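Local atomic coordinates of adenosine monophosphate-protein transferase FICD homolog (Caenorhabditis elegans, PDB entry 5JJ6), a protein that is a mainly helical member of the Fic/DOC (Fido) family, carrying the signature loop-and-helix motif of that family. Residues 207-212 with 285-290; 262-267 with 294-299; 300-305 with 339-344. All coordinates share one frame; numbering follows the deposited sequence.

How the interactions relate
Helix 284-297 is shared by interactions 1 and 2, and the loop that leaves it makes interaction 3. Interaction 1 uses its N-terminal part, where helix 202-213 lies across it; interaction 2 uses its C-terminal end, packed on the start of helix 263-277; in interaction 3 the loop 300-305 rests on helix 327-346. Centres of interactions 1 and 2 lie about 16 Å apart, those of 2 and 3 about 12 Å, and those of 1 and 3 about 19 Å. Interactions 1 and 2 alternate along the chain and touch through Met208 and Leu294; interaction 3 follows both and meets interaction 2 around Met296 and Met297. Helix 284-297 and the loop after it thus contact helices 202-213, 263-277 and 327-346 in turn.

Interaction 1 (207-212 with 285-290). With SO4 (sulfate ion), chain D.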
ATOM      1  N   GLU B 207      -3.488  10.973   8.241  1.00 53.55           N
ATOM      2  CA  GLU B 207      -2.671   9.870   8.743  1.00 53.53           C
ATOM      3  C   GLU B 207      -3.511   8.644   8.955  1.00 50.35           C
ATOM      4  O   GLU B 207      -3.071   7.520   8.686  1.00 57.93           O
ATOM      5  CB  GLU B 207      -1.960  10.238  10.044  1.00 55.61           C
ATOM      6  CG  GLU B 207      -0.728  11.091   9.839  1.00 64.91           C
ATOM      7  CD  GLU B 207       0.184  10.528   8.764  1.00 72.69           C
ATOM      8  OE1 GLU B 207       0.680   9.386   8.941  1.00 67.53           O
ATOM      9  OE2 GLU B 207       0.389  11.230   7.744  1.00 73.66           O
ATOM     10  N   MET B 208      -4.719   8.853   9.455  1.00 46.77           N
ATOM     11  CA  MET B 208      -5.640   7.743   9.575  1.00 49.12           C
ATOM     12  C   MET B 208      -5.945   7.138   8.206  1.00 48.10           C
ATOM     13  O   MET B 208      -5.950   5.917   8.069  1.00 45.48           O
ATOM     14  CB  MET B 208      -6.916   8.170  10.281  1.00 48.56           C
ATOM     15  CG  MET B 208      -6.787   8.112  11.786  1.00 51.83           C
ATOM     16  SD  MET B 208      -8.373   8.313  12.611  1.00 69.75           S
ATOM     17  CE  MET B 208      -8.922   9.884  11.941  1.00 44.88           C
ATOM     18  N   HIS B 209      -6.185   7.975   7.196  1.00 44.37           N
ATOM     19  CA  HIS B 209      -6.467   7.450   5.858  1.00 43.76           C
ATOM     20  C   HIS B 209      -5.252   6.746   5.254  1.00 46.38           C
ATOM     21  O   HIS B 209      -5.375   5.756   4.531  1.00 45.53           O
ATOM     22  CB  HIS B 209      -6.922   8.563   4.918  1.00 41.25           C
ATOM     23  CG  HIS B 209      -7.318   8.079   3.559  1.00 41.89           C
ATOM     24  ND1 HIS B 209      -6.497   8.200   2.455  1.00 44.60           N
ATOM     25  CD2 HIS B 209      -8.449   7.479   3.117  1.00 41.56           C
ATOM     26  CE1 HIS B 209      -7.104   7.690   1.399  1.00 45.87           C
ATOM     27  NE2 HIS B 209      -8.292   7.247   1.772  1.00 41.91           N
ATOM     28  N   ARG B 210      -4.076   7.269   5.566  1.00 51.64           N
ATOM     29  CA  ARG B 210      -2.833   6.765   5.011  1.00 47.85           C
ATOM     30  C   ARG B 210      -2.635   5.377   5.582  1.00 47.44           C
ATOM     31  O   ARG B 210      -2.145   4.483   4.906  1.00 53.74           O
ATOM     32  CB  ARG B 210      -1.666   7.705   5.343  1.00 53.91           C
ATOM     33  CG  ARG B 210      -0.323   7.245   4.841  1.00 65.86           C
ATOM     34  CD  ARG B 210       0.687   8.389   4.686  1.00 68.21           C
ATOM     35  NE  ARG B 210       1.668   8.048   3.648  1.00 82.40           N
ATOM     36  CZ  ARG B 210       1.846   8.739   2.521  1.00 82.54           C
ATOM     37  NH1 ARG B 210       1.128   9.839   2.291  1.00 72.04           N
ATOM     38  NH2 ARG B 210       2.751   8.337   1.628  1.00 66.48           N
ATOM     39  N   ARG B 211      -3.049   5.173   6.824  1.00 45.19           N
ATOM     40  CA  ARG B 211      -2.973   3.828   7.377  1.00 44.76           C
ATOM     41  C   ARG B 211      -4.142   2.911   6.941  1.00 47.16           C
ATOM     42  O   ARG B 211      -3.953   1.703   6.753  1.00 46.21           O
ATOM     43  CB  ARG B 211      -2.853   3.914   8.890  1.00 42.84           C
ATOM     44  CG  ARG B 211      -1.452   4.352   9.266  1.00 48.73           C
ATOM     45  CD  ARG B 211      -1.289   4.729  10.716  1.00 56.02           C
ATOM     46  NE  ARG B 211       0.122   4.913  11.048  1.00 61.09           N
ATOM     47  CZ  ARG B 211       0.831   5.989  10.724  1.00 64.84           C
ATOM     48  NH1 ARG B 211       0.253   6.987  10.062  1.00 66.37           N
ATOM     49  NH2 ARG B 211       2.115   6.073  11.060  1.00 65.24           N
ATOM     50  N   VAL B 212      -5.336   3.476   6.776  1.00 46.43           N
ATOM     51  CA  VAL B 212      -6.499   2.723   6.295  1.00 42.27           C
ATOM     52  C   VAL B 212      -6.204   2.097   4.939  1.00 42.83           C
ATOM     53  O   VAL B 212      -6.496   0.923   4.713  1.00 44.33           O
ATOM     54  CB  VAL B 212      -7.766   3.608   6.184  1.00 40.59           C
ATOM     55  CG1 VAL B 212      -8.798   2.962   5.283  1.00 41.68           C
ATOM     56  CG2 VAL B 212      -8.369   3.846   7.544  1.00 40.66           C
ATOM     57  N   GLY B 285     -15.803   6.010   3.621  1.00 33.76           N
ATOM     58  CA  GLY B 285     -16.667   5.468   4.655  1.00 33.46           C
ATOM     59  C   GLY B 285     -15.930   4.918   5.869  1.00 39.60           C
ATOM     60  O   GLY B 285     -16.311   5.201   7.011  1.00 33.78           O
ATOM     61  N   ARG B 286     -14.887   4.115   5.622  1.00 42.40           N
ATOM     62  CA  ARG B 286     -14.057   3.562   6.695  1.00 39.53           C
ATOM     63  C   ARG B 286     -13.400   4.659   7.533  1.00 41.24           C
ATOM     64  O   ARG B 286     -13.397   4.594   8.768  1.00 44.41           O
ATOM     65  CB  ARG B 286     -12.968   2.640   6.132  1.00 42.26           C
ATOM     66  CG  ARG B 286     -13.390   1.208   5.840  1.00 41.47           C
ATOM     67  CD  ARG B 286     -12.299   0.501   5.074  1.00 39.77           C
ATOM     68  NE  ARG B 286     -12.454   0.776   3.651  1.00 41.88           N
ATOM     69  CZ  ARG B 286     -11.556   0.500   2.714  1.00 41.46           C
ATOM     70  NH1 ARG B 286     -10.396  -0.071   3.024  1.00 42.90           N
ATOM     71  NH2 ARG B 286     -11.829   0.815   1.460  1.00 40.97           N
ATOM     72  N   THR B 287     -12.844   5.660   6.860  1.00 35.95           N
ATOM     73  CA  THR B 287     -12.195   6.759   7.553  1.00 38.91           C
ATOM     74  C   THR B 287     -13.201   7.580   8.351  1.00 41.50           C
ATOM     75  O   THR B 287     -12.888   8.075   9.424  1.00 42.96           O
ATOM     76  CB  THR B 287     -11.446   7.660   6.573  1.00 43.75           C
ATOM     77  OG1 THR B 287     -10.651   6.843   5.703  1.00 41.80           O
ATOM     78  CG2 THR B 287     -10.551   8.650   7.330  1.00 39.94           C
ATOM     79  N   ALA B 288     -14.402   7.735   7.802  1.00 43.41           N
ATOM     80  CA  ALA B 288     -15.509   8.432   8.463  1.00 42.03           C
ATOM     81  C   ALA B 288     -15.971   7.712   9.731  1.00 40.16           C
ATOM     82  O   ALA B 288     -16.312   8.352  10.731  1.00 38.86           O
ATOM     83  CB  ALA B 288     -16.667   8.596   7.505  1.00 38.43           C
ATOM     84  N   ARG B 289     -16.070   6.388   9.661  1.00 36.32           N
ATOM     85  CA  ARG B 289     -16.443   5.632  10.845  1.00 37.22           C
ATOM     86  C   ARG B 289     -15.323   5.742  11.855  1.00 37.74           C
ATOM     87  O   ARG B 289     -15.548   5.739  13.069  1.00 41.41           O
ATOM     88  CB  ARG B 289     -16.766   4.168  10.515  1.00 31.79           C
ATOM     89  CG  ARG B 289     -18.013   4.026   9.677  1.00 30.32           C
ATOM     90  CD  ARG B 289     -18.468   2.595   9.497  1.00 35.73           C
ATOM     91  NE  ARG B 289     -17.613   1.808   8.619  1.00 41.03           N
ATOM     92  CZ  ARG B 289     -17.585   1.943   7.298  1.00 38.85           C
ATOM     93  NH1 ARG B 289     -18.352   2.854   6.712  1.00 36.43           N
ATOM     94  NH2 ARG B 289     -16.781   1.179   6.570  1.00 34.10           N
ATOM     95  N   LEU B 290     -14.104   5.828  11.342  1.00 38.58           N
ATOM     96  CA  LEU B 290     -12.945   5.950  12.203  1.00 41.43           C
ATOM     97  C   LEU B 290     -13.009   7.265  12.960  1.00 41.83           C
ATOM     98  O   LEU B 290     -12.838   7.303  14.172  1.00 43.11           O
ATOM     99  CB  LEU B 290     -11.664   5.848  11.385  1.00 44.80           C
ATOM    100  CG  LEU B 290     -10.464   5.220  12.083  1.00 43.45           C
ATOM    101  CD1 LEU B 290     -10.792   3.835  12.612  1.00 38.77           C
ATOM    102  CD2 LEU B 290      -9.312   5.180  11.105  1.00 45.38           C
TER
HETATM  103  S   SO4 D 601     -15.178   2.898   1.564  1.00 57.66           S
HETATM  104  O1  SO4 D 601     -16.292   2.036   1.984  1.00 40.73           O
HETATM  105  O2  SO4 D 601     -15.647   4.156   0.938  1.00 49.47           O
HETATM  106  O3  SO4 D 601     -14.295   2.239   0.581  1.00 45.29           O
HETATM  107  O4  SO4 D 601     -14.460   3.173   2.816  1.00 44.57           O
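Arg286, Thr287 and Leu290 of helix 284-297 face Val212, His209 and Met208 of helix 202-213; the segment axes come within 9.9 Å at an angle of 130°. At the start of the second segment Gly285 N gives a hydrogen bond to O2 of the sulfate ion (3.3 Å). Arg286 grips the same ion three times: its backbone N and its NE both reach O4, and NH2 bonds O3 at 3.0 Å, nearly straight at 172°. The bend at chi3 (-85°) folds the guanidinium back so that its edge meets the sulfate, while NH1 lies near Val212 CG1, 4.1 Å away. Next comes Thr287, whose OG1 sits in the plane of the His209 imidazole, at its edge, 3.5 Å from CD2. No hydrogen bond joins the two; OG1 is bonded to Gly283 O. The ring itself is held by NE2 to Asp282 O and ND1 to Gly222 N and stacks on Phe280, which fixes its rotation. Leu290 closes the walk with CD2 set between two side chains, 3.6 Å from Met208 SD and 3.9 Å from Val212 CG2; the extended chi2 of Met208 carries its sulfur out to this branch, the two side chains crossing at a slant. With His209 bonded to Asp282 O of the preceding loop, the N-terminal turn of helix 284-297 has the backbone N-H groups and arginine of an anion site, the sulfate probably marking it, as expected of the Fic signature motif, HPFx(D/E)GNGRxxR.

Interaction 2 (262-267 with 294-299)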
ATOM      1  N   ASP B 262     -23.793  17.386  22.388  1.00 51.27           N
ATOM      2  CA  ASP B 262     -23.584  15.991  22.774  1.00 48.62           C
ATOM      3  C   ASP B 262     -22.560  15.300  21.873  1.00 56.08           C
ATOM      4  O   ASP B 262     -22.665  15.363  20.646  1.00 55.82           O
ATOM      5  CB  ASP B 262     -24.921  15.238  22.726  1.00 52.18           C
ATOM      6  CG  ASP B 262     -24.892  13.909  23.471  1.00 58.15           C
ATOM      7  OD1 ASP B 262     -24.003  13.075  23.194  1.00 63.94           O
ATOM      8  OD2 ASP B 262     -25.780  13.684  24.329  1.00 60.06           O
ATOM      9  N   PRO B 263     -21.556  14.646  22.487  1.00 56.58           N
ATOM     10  CA  PRO B 263     -20.515  13.893  21.784  1.00 54.54           C
ATOM     11  C   PRO B 263     -21.082  12.973  20.699  1.00 54.61           C
ATOM     12  O   PRO B 263     -20.490  12.873  19.622  1.00 52.42           O
ATOM     13  CB  PRO B 263     -19.870  13.080  22.900  1.00 57.33           C
ATOM     14  CG  PRO B 263     -20.039  13.911  24.094  1.00 60.29           C
ATOM     15  CD  PRO B 263     -21.364  14.588  23.945  1.00 58.60           C
ATOM     16  N   ILE B 264     -22.189  12.293  20.987  1.00 48.76           N
ATOM     17  CA  ILE B 264     -22.794  11.397  20.009  1.00 45.64           C
ATOM     18  C   ILE B 264     -23.268  12.142  18.765  1.00 43.72           C
ATOM     19  O   ILE B 264     -23.036  11.716  17.633  1.00 44.18           O
ATOM     20  CB  ILE B 264     -23.975  10.649  20.603  1.00 45.69           C
ATOM     21  CG1 ILE B 264     -23.510   9.737  21.729  1.00 51.09           C
ATOM     22  CG2 ILE B 264     -24.648   9.815  19.558  1.00 43.28           C
ATOM     23  CD1 ILE B 264     -24.635   8.926  22.331  1.00 55.93           C
ATOM     24  N   GLU B 265     -23.939  13.260  18.973  1.00 49.71           N
ATOM     25  CA  GLU B 265     -24.386  14.061  17.844  1.00 51.46           C
ATOM     26  C   GLU B 265     -23.207  14.690  17.093  1.00 48.75           C
ATOM     27  O   GLU B 265     -23.190  14.735  15.860  1.00 45.59           O
ATOM     28  CB  GLU B 265     -25.364  15.121  18.320  1.00 50.80           C
ATOM     29  CG  GLU B 265     -26.274  15.586  17.225  1.00 62.56           C
ATOM     30  CD  GLU B 265     -27.448  16.371  17.754  1.00 72.46           C
ATOM     31  OE1 GLU B 265     -27.700  16.301  18.981  1.00 71.61           O
ATOM     32  OE2 GLU B 265     -28.118  17.043  16.938  1.00 77.17           O
ATOM     33  N   ARG B 266     -22.225  15.168  17.848  1.00 48.23           N
ATOM     34  CA  ARG B 266     -20.987  15.687  17.285  1.00 46.58           C
ATOM     35  C   ARG B 266     -20.361  14.630  16.341  1.00 46.15           C
ATOM     36  O   ARG B 266     -19.930  14.935  15.219  1.00 43.07           O
ATOM     37  CB  ARG B 266     -20.032  16.082  18.414  1.00 43.35           C
ATOM     38  CG  ARG B 266     -18.752  16.731  17.950  1.00 46.29           C
ATOM     39  CD  ARG B 266     -18.075  17.502  19.080  1.00 50.67           C
ATOM     40  NE  ARG B 266     -17.790  16.666  20.245  1.00 56.09           N
ATOM     41  CZ  ARG B 266     -18.166  16.953  21.490  1.00 57.31           C
ATOM     42  NH1 ARG B 266     -18.854  18.057  21.745  1.00 58.70           N
ATOM     43  NH2 ARG B 266     -17.862  16.129  22.484  1.00 64.44           N
ATOM     44  N   ALA B 267     -20.303  13.389  16.825  1.00 43.24           N
ATOM     45  CA  ALA B 267     -19.765  12.261  16.074  1.00 41.15           C
ATOM     46  C   ALA B 267     -20.561  11.961  14.794  1.00 41.91           C
ATOM     47  O   ALA B 267     -19.992  11.798  13.708  1.00 40.39           O
ATOM     48  CB  ALA B 267     -19.718  11.036  16.965  1.00 38.07           C
ATOM     49  N   LEU B 294     -13.045   8.101  16.894  1.00 43.32           N
ATOM     50  CA  LEU B 294     -12.090   8.976  17.540  1.00 42.19           C
ATOM     51  C   LEU B 294     -12.835   9.977  18.410  1.00 45.50           C
ATOM     52  O   LEU B 294     -12.582  10.073  19.609  1.00 49.95           O
ATOM     53  CB  LEU B 294     -11.234   9.686  16.494  1.00 41.87           C
ATOM     54  CG  LEU B 294     -10.408  10.889  16.933  1.00 39.54           C
ATOM     55  CD1 LEU B 294      -9.356  10.454  17.910  1.00 49.82           C
ATOM     56  CD2 LEU B 294      -9.776  11.534  15.720  1.00 37.27           C
ATOM     57  N   ILE B 295     -13.761  10.715  17.806  1.00 45.86           N
ATOM     58  CA  ILE B 295     -14.583  11.673  18.551  1.00 45.93           C
ATOM     59  C   ILE B 295     -15.282  11.040  19.766  1.00 46.63           C
ATOM     60  O   ILE B 295     -15.295  11.611  20.851  1.00 49.87           O
ATOM     61  CB  ILE B 295     -15.644  12.290  17.651  1.00 42.16           C
ATOM     62  CG1 ILE B 295     -14.980  13.066  16.529  1.00 42.83           C
ATOM     63  CG2 ILE B 295     -16.564  13.195  18.442  1.00 39.59           C
ATOM     64  CD1 ILE B 295     -15.972  13.735  15.671  1.00 42.77           C
ATOM     65  N   MET B 296     -15.846   9.852  19.587  1.00 45.20           N
ATOM     66  CA  MET B 296     -16.543   9.194  20.683  1.00 46.83           C
ATOM     67  C   MET B 296     -15.608   8.762  21.813  1.00 52.50           C
ATOM     68  O   MET B 296     -15.996   8.769  22.975  1.00 53.84           O
ATOM     69  CB  MET B 296     -17.273   7.962  20.164  1.00 45.71           C
ATOM     70  CG  MET B 296     -18.434   8.289  19.302  1.00 43.18           C
ATOM     71  SD  MET B 296     -19.727   8.821  20.401  1.00 56.71           S
ATOM     72  CE  MET B 296     -20.198   7.268  21.164  1.00 50.53           C
ATOM     73  N   MET B 297     -14.371   8.406  21.472  1.00 53.78           N
ATOM     74  CA  MET B 297     -13.404   7.923  22.460  1.00 52.35           C
ATOM     75  C   MET B 297     -12.797   9.078  23.256  1.00 56.12           C
ATOM     76  O   MET B 297     -12.554   8.948  24.461  1.00 56.86           O
ATOM     77  CB  MET B 297     -12.298   7.112  21.782  1.00 46.98           C
ATOM     78  CG  MET B 297     -12.756   5.752  21.229  1.00 53.16           C
ATOM     79  SD  MET B 297     -11.401   4.609  20.808  1.00 55.25           S
ATOM     80  CE  MET B 297     -10.907   4.024  22.428  1.00 47.56           C
ATOM     81  N   ARG B 298     -12.574  10.213  22.597  1.00 49.98           N
ATOM     82  CA  ARG B 298     -12.040  11.370  23.296  1.00 50.23           C
ATOM     83  C   ARG B 298     -13.060  11.933  24.280  1.00 57.27           C
ATOM     84  O   ARG B 298     -12.744  12.819  25.071  1.00 60.49           O
ATOM     85  CB  ARG B 298     -11.586  12.441  22.311  1.00 48.77           C
ATOM     86  CG  ARG B 298     -10.615  11.888  21.308  1.00 53.66           C
ATOM     87  CD  ARG B 298      -9.717  12.941  20.705  1.00 56.89           C
ATOM     88  NE  ARG B 298     -10.407  14.193  20.468  1.00 63.65           N
ATOM     89  CZ  ARG B 298      -9.833  15.377  20.630  1.00 76.45           C
ATOM     90  NH1 ARG B 298      -8.569  15.433  21.037  1.00 66.60           N
ATOM     91  NH2 ARG B 298     -10.522  16.497  20.395  1.00 82.12           N
ATOM     92  N   SER B 299     -14.289  11.432  24.211  1.00 55.25           N
ATOM     93  CA  SER B 299     -15.317  11.818  25.161  1.00 50.73           C
ATOM     94  C   SER B 299     -15.600  10.673  26.113  1.00 55.32           C
ATOM     95  O   SER B 299     -16.665  10.619  26.726  1.00 59.66           O
ATOM     96  CB  SER B 299     -16.591  12.235  24.439  1.00 53.37           C
ATOM     97  OG  SER B 299     -16.323  13.325  23.577  1.00 60.38           O
TER
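Ala267, Ile295 and Met296 make the apolar centre. Met296 CG packs on Ala267 CB at 3.8 Å; beyond it the chain bends at chi2 (-76°) and chi3 (-72°), which brings SD to 4.0 Å from Ile264 CA and the methyl CE near Ile264 CG1. Beside it Ile295 uses both branches. Its CG2 rests 4.1 Å from Ala267 CB, and CD1 reaches along the same backbone toward Ala267 CA. Consistent with the small methyl of Ala267, the CA atoms of Ala267 and Ile295 are 5.8 Å apart.

Farther out the contact turns polar. Ile295 CG2 also lies at the edge of the Arg266 guanidinium, and Pro263 CA covers one face of that group near its rim. From the same edge NH2 makes a weak hydrogen bond to Ser299 OG (3.4 Å, 139°), while NH1 has a better partner in Thr258 O. Ser299 OG in turn gives a weak bond to Ile295 O, and it sits 3.6 Å from Pro263 CB. At the margin Asp262 is the N-cap of helix 263-277, its OD1 taking Ile264 N at 3.0 Å and a second bond from His114. Start of one helix thus meets end of the next: the open end of the antiparallel hairpin whose turn carries the Fic signature loop.

Interaction 3 (300-305 with 339-344); sequences GFPPVI and ASIQRY
A Schellman motif ends helix 284-297, with Gly300 at C-prime and positive phi (87°), and sends the loop from Phe301 onward across helix 327-346, where Ile341, Tyr344 and Ser340 receive it. Pro302 is the wedge. Its ring presses CG against Ile341 CG1 at 3.6 Å, the two side chains crossing at about a right angle, while CB meets Tyr344 CE2, also at 3.6 Å, at a slant to the ring. Ile341 and Tyr344 stand three residues apart on the helix and so take the proline between them. The far end of Ile341 goes on to Phe301: chi2 near 180° extends CD1 to within 3.7 Å of Phe301 CD2, obliquely to that ring.

This is loop-on-helix packing between the stretch that follows the Fic helix and the last helix of the model; Met296 packs on Phe301, and Leu116 and Phe120 of helix 89-120 on Ile341. Ser340 faces the backbone beyond the prolines. Its OG lies 3.6 Å from both Pro303 O and Ile305 N but bonds neither, being satisfied by His336 O within its own helix. Tyr344 OH approaches Pro303 CD at 4.1 Å and is hydrogen-bonded to Thr136, with Arg343 NH2 3.4 Å above the ring plane toward its rim.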
ATOM      1  N   GLY B 300     -14.655   9.741  26.212  1.00 55.40           N
ATOM      2  CA  GLY B 300     -14.741   8.691  27.209  1.00 54.79           C
ATOM      3  C   GLY B 300     -15.512   7.432  26.850  1.00 54.30           C
ATOM      4  O   GLY B 300     -15.820   6.637  27.730  1.00 60.75           O
ATOM      5  N   PHE B 301     -15.857   7.253  25.581  1.00 54.03           N
ATOM      6  CA  PHE B 301     -16.546   6.032  25.159  1.00 54.44           C
ATOM      7  C   PHE B 301     -15.564   4.947  24.765  1.00 56.14           C
ATOM      8  O   PHE B 301     -14.465   5.239  24.291  1.00 57.14           O
ATOM      9  CB  PHE B 301     -17.493   6.305  23.983  1.00 55.17           C
ATOM     10  CG  PHE B 301     -18.751   7.021  24.372  1.00 57.88           C
ATOM     11  CD1 PHE B 301     -18.781   8.402  24.449  1.00 55.13           C
ATOM     12  CD2 PHE B 301     -19.902   6.308  24.665  1.00 56.40           C
ATOM     13  CE1 PHE B 301     -19.935   9.057  24.808  1.00 65.19           C
ATOM     14  CE2 PHE B 301     -21.063   6.958  25.026  1.00 56.98           C
ATOM     15  CZ  PHE B 301     -21.084   8.333  25.101  1.00 64.82           C
ATOM     16  N   PRO B 302     -15.961   3.680  24.953  1.00 54.39           N
ATOM     17  CA  PRO B 302     -15.181   2.587  24.378  1.00 49.75           C
ATOM     18  C   PRO B 302     -15.312   2.651  22.869  1.00 52.60           C
ATOM     19  O   PRO B 302     -16.175   3.372  22.393  1.00 56.14           O
ATOM     20  CB  PRO B 302     -15.859   1.341  24.943  1.00 53.56           C
ATOM     21  CG  PRO B 302     -17.260   1.766  25.202  1.00 53.84           C
ATOM     22  CD  PRO B 302     -17.161   3.192  25.654  1.00 57.89           C
ATOM     23  N   PRO B 303     -14.505   1.890  22.121  1.00 56.81           N
ATOM     24  CA  PRO B 303     -14.674   1.909  20.662  1.00 58.06           C
ATOM     25  C   PRO B 303     -16.113   1.610  20.228  1.00 51.23           C
ATOM     26  O   PRO B 303     -16.787   0.758  20.817  1.00 53.28           O
ATOM     27  CB  PRO B 303     -13.698   0.831  20.192  1.00 51.28           C
ATOM     28  CG  PRO B 303     -12.617   0.900  21.194  1.00 47.94           C
ATOM     29  CD  PRO B 303     -13.298   1.148  22.515  1.00 48.41           C
ATOM     30  N   VAL B 304     -16.596   2.354  19.244  1.00 45.76           N
ATOM     31  CA  VAL B 304     -17.963   2.160  18.789  1.00 50.27           C
ATOM     32  C   VAL B 304     -18.007   1.279  17.555  1.00 45.60           C
ATOM     33  O   VAL B 304     -17.552   1.653  16.467  1.00 40.37           O
ATOM     34  CB  VAL B 304     -18.658   3.488  18.466  1.00 45.67           C
ATOM     35  CG1 VAL B 304     -20.026   3.212  17.857  1.00 41.05           C
ATOM     36  CG2 VAL B 304     -18.792   4.319  19.722  1.00 48.29           C
ATOM     37  N   ILE B 305     -18.613   0.116  17.720  1.00 42.16           N
ATOM     38  CA  ILE B 305     -18.668  -0.827  16.635  1.00 40.24           C
ATOM     39  C   ILE B 305     -20.044  -0.796  15.997  1.00 38.72           C
ATOM     40  O   ILE B 305     -21.041  -1.142  16.624  1.00 41.74           O
ATOM     41  CB  ILE B 305     -18.309  -2.240  17.125  1.00 36.55           C
ATOM     42  CG1 ILE B 305     -16.842  -2.273  17.551  1.00 34.98           C
ATOM     43  CG2 ILE B 305     -18.556  -3.279  16.038  1.00 38.33           C
ATOM     44  CD1 ILE B 305     -16.409  -3.613  18.079  1.00 39.81           C
ATOM     45  N   ALA B 339     -24.749  -0.494  22.955  1.00 54.91           N
ATOM     46  CA  ALA B 339     -24.488  -1.936  22.889  1.00 53.58           C
ATOM     47  C   ALA B 339     -23.008  -2.286  23.134  1.00 63.08           C
ATOM     48  O   ALA B 339     -22.697  -3.372  23.621  1.00 58.78           O
ATOM     49  CB  ALA B 339     -24.943  -2.500  21.552  1.00 46.83           C
ATOM     50  N   SER B 340     -22.104  -1.386  22.748  1.00 60.19           N
ATOM     51  CA  SER B 340     -20.671  -1.537  23.015  1.00 55.66           C
ATOM     52  C   SER B 340     -20.381  -1.499  24.514  1.00 63.86           C
ATOM     53  O   SER B 340     -19.802  -2.443  25.095  1.00 71.45           O
ATOM     54  CB  SER B 340     -19.879  -0.445  22.298  1.00 53.62           C
ATOM     55  OG  SER B 340     -20.172  -0.441  20.909  1.00 52.88           O
ATOM     56  N   ILE B 341     -20.768  -0.390  25.136  1.00 61.96           N
ATOM     57  CA  ILE B 341     -20.608  -0.255  26.572  1.00 61.72           C
ATOM     58  C   ILE B 341     -21.226  -1.462  27.255  1.00 68.39           C
ATOM     59  O   ILE B 341     -20.655  -2.022  28.175  1.00 72.08           O
ATOM     60  CB  ILE B 341     -21.258   1.028  27.094  1.00 60.45           C
ATOM     61  CG1 ILE B 341     -20.561   2.241  26.487  1.00 64.18           C
ATOM     62  CG2 ILE B 341     -21.152   1.104  28.593  1.00 68.55           C
ATOM     63  CD1 ILE B 341     -21.180   3.560  26.866  1.00 57.77           C
ATOM     64  N   GLN B 342     -22.378  -1.886  26.757  1.00 69.46           N
ATOM     65  CA  GLN B 342     -23.078  -3.033  27.307  1.00 70.79           C
ATOM     66  C   GLN B 342     -22.237  -4.300  27.167  1.00 73.38           C
ATOM     67  O   GLN B 342     -22.239  -5.147  28.054  1.00 81.20           O
ATOM     68  CB  GLN B 342     -24.436  -3.215  26.637  1.00 70.91           C
ATOM     69  CG  GLN B 342     -25.426  -3.970  27.498  1.00 73.21           C
ATOM     70  CD  GLN B 342     -25.656  -3.264  28.827  1.00 83.31           C
ATOM     71  OE1 GLN B 342     -24.874  -3.413  29.768  1.00 84.32           O
ATOM     72  NE2 GLN B 342     -26.715  -2.459  28.895  1.00 80.10           N
ATOM     73  N   ARG B 343     -21.556  -4.443  26.034  1.00 72.31           N
ATOM     74  CA  ARG B 343     -20.644  -5.566  25.821  1.00 71.46           C
ATOM     75  C   ARG B 343     -19.621  -5.625  26.945  1.00 78.47           C
ATOM     76  O   ARG B 343     -19.404  -6.682  27.539  1.00 79.65           O
ATOM     77  CB  ARG B 343     -19.916  -5.447  24.481  1.00 67.07           C
ATOM     78  CG  ARG B 343     -19.286  -6.727  24.010  1.00 68.49           C
ATOM     79  CD  ARG B 343     -18.732  -6.593  22.601  1.00 76.38           C
ATOM     80  NE  ARG B 343     -17.405  -7.205  22.510  1.00 74.43           N
ATOM     81  CZ  ARG B 343     -16.269  -6.563  22.770  1.00 72.20           C
ATOM     82  NH1 ARG B 343     -15.107  -7.196  22.670  1.00 60.96           N
ATOM     83  NH2 ARG B 343     -16.294  -5.283  23.130  1.00 74.16           N
ATOM     84  N   TYR B 344     -18.993  -4.489  27.241  1.00 78.91           N
ATOM     85  CA  TYR B 344     -18.018  -4.482  28.336  1.00 76.27           C
ATOM     86  C   TYR B 344     -18.631  -4.682  29.725  1.00 81.64           C
ATOM     87  O   TYR B 344     -18.129  -5.469  30.521  1.00 86.08           O
ATOM     88  CB  TYR B 344     -17.212  -3.183  28.325  1.00 73.98           C
ATOM     89  CG  TYR B 344     -16.325  -3.040  27.116  1.00 75.42           C
ATOM     90  CD1 TYR B 344     -15.064  -3.614  27.103  1.00 80.39           C
ATOM     91  CD2 TYR B 344     -16.741  -2.343  25.990  1.00 68.67           C
ATOM     92  CE1 TYR B 344     -14.235  -3.497  26.010  1.00 78.97           C
ATOM     93  CE2 TYR B 344     -15.916  -2.224  24.885  1.00 67.64           C
ATOM     94  CZ  TYR B 344     -14.662  -2.802  24.906  1.00 71.12           C
ATOM     95  OH  TYR B 344     -13.822  -2.698  23.828  1.00 70.90           O
TER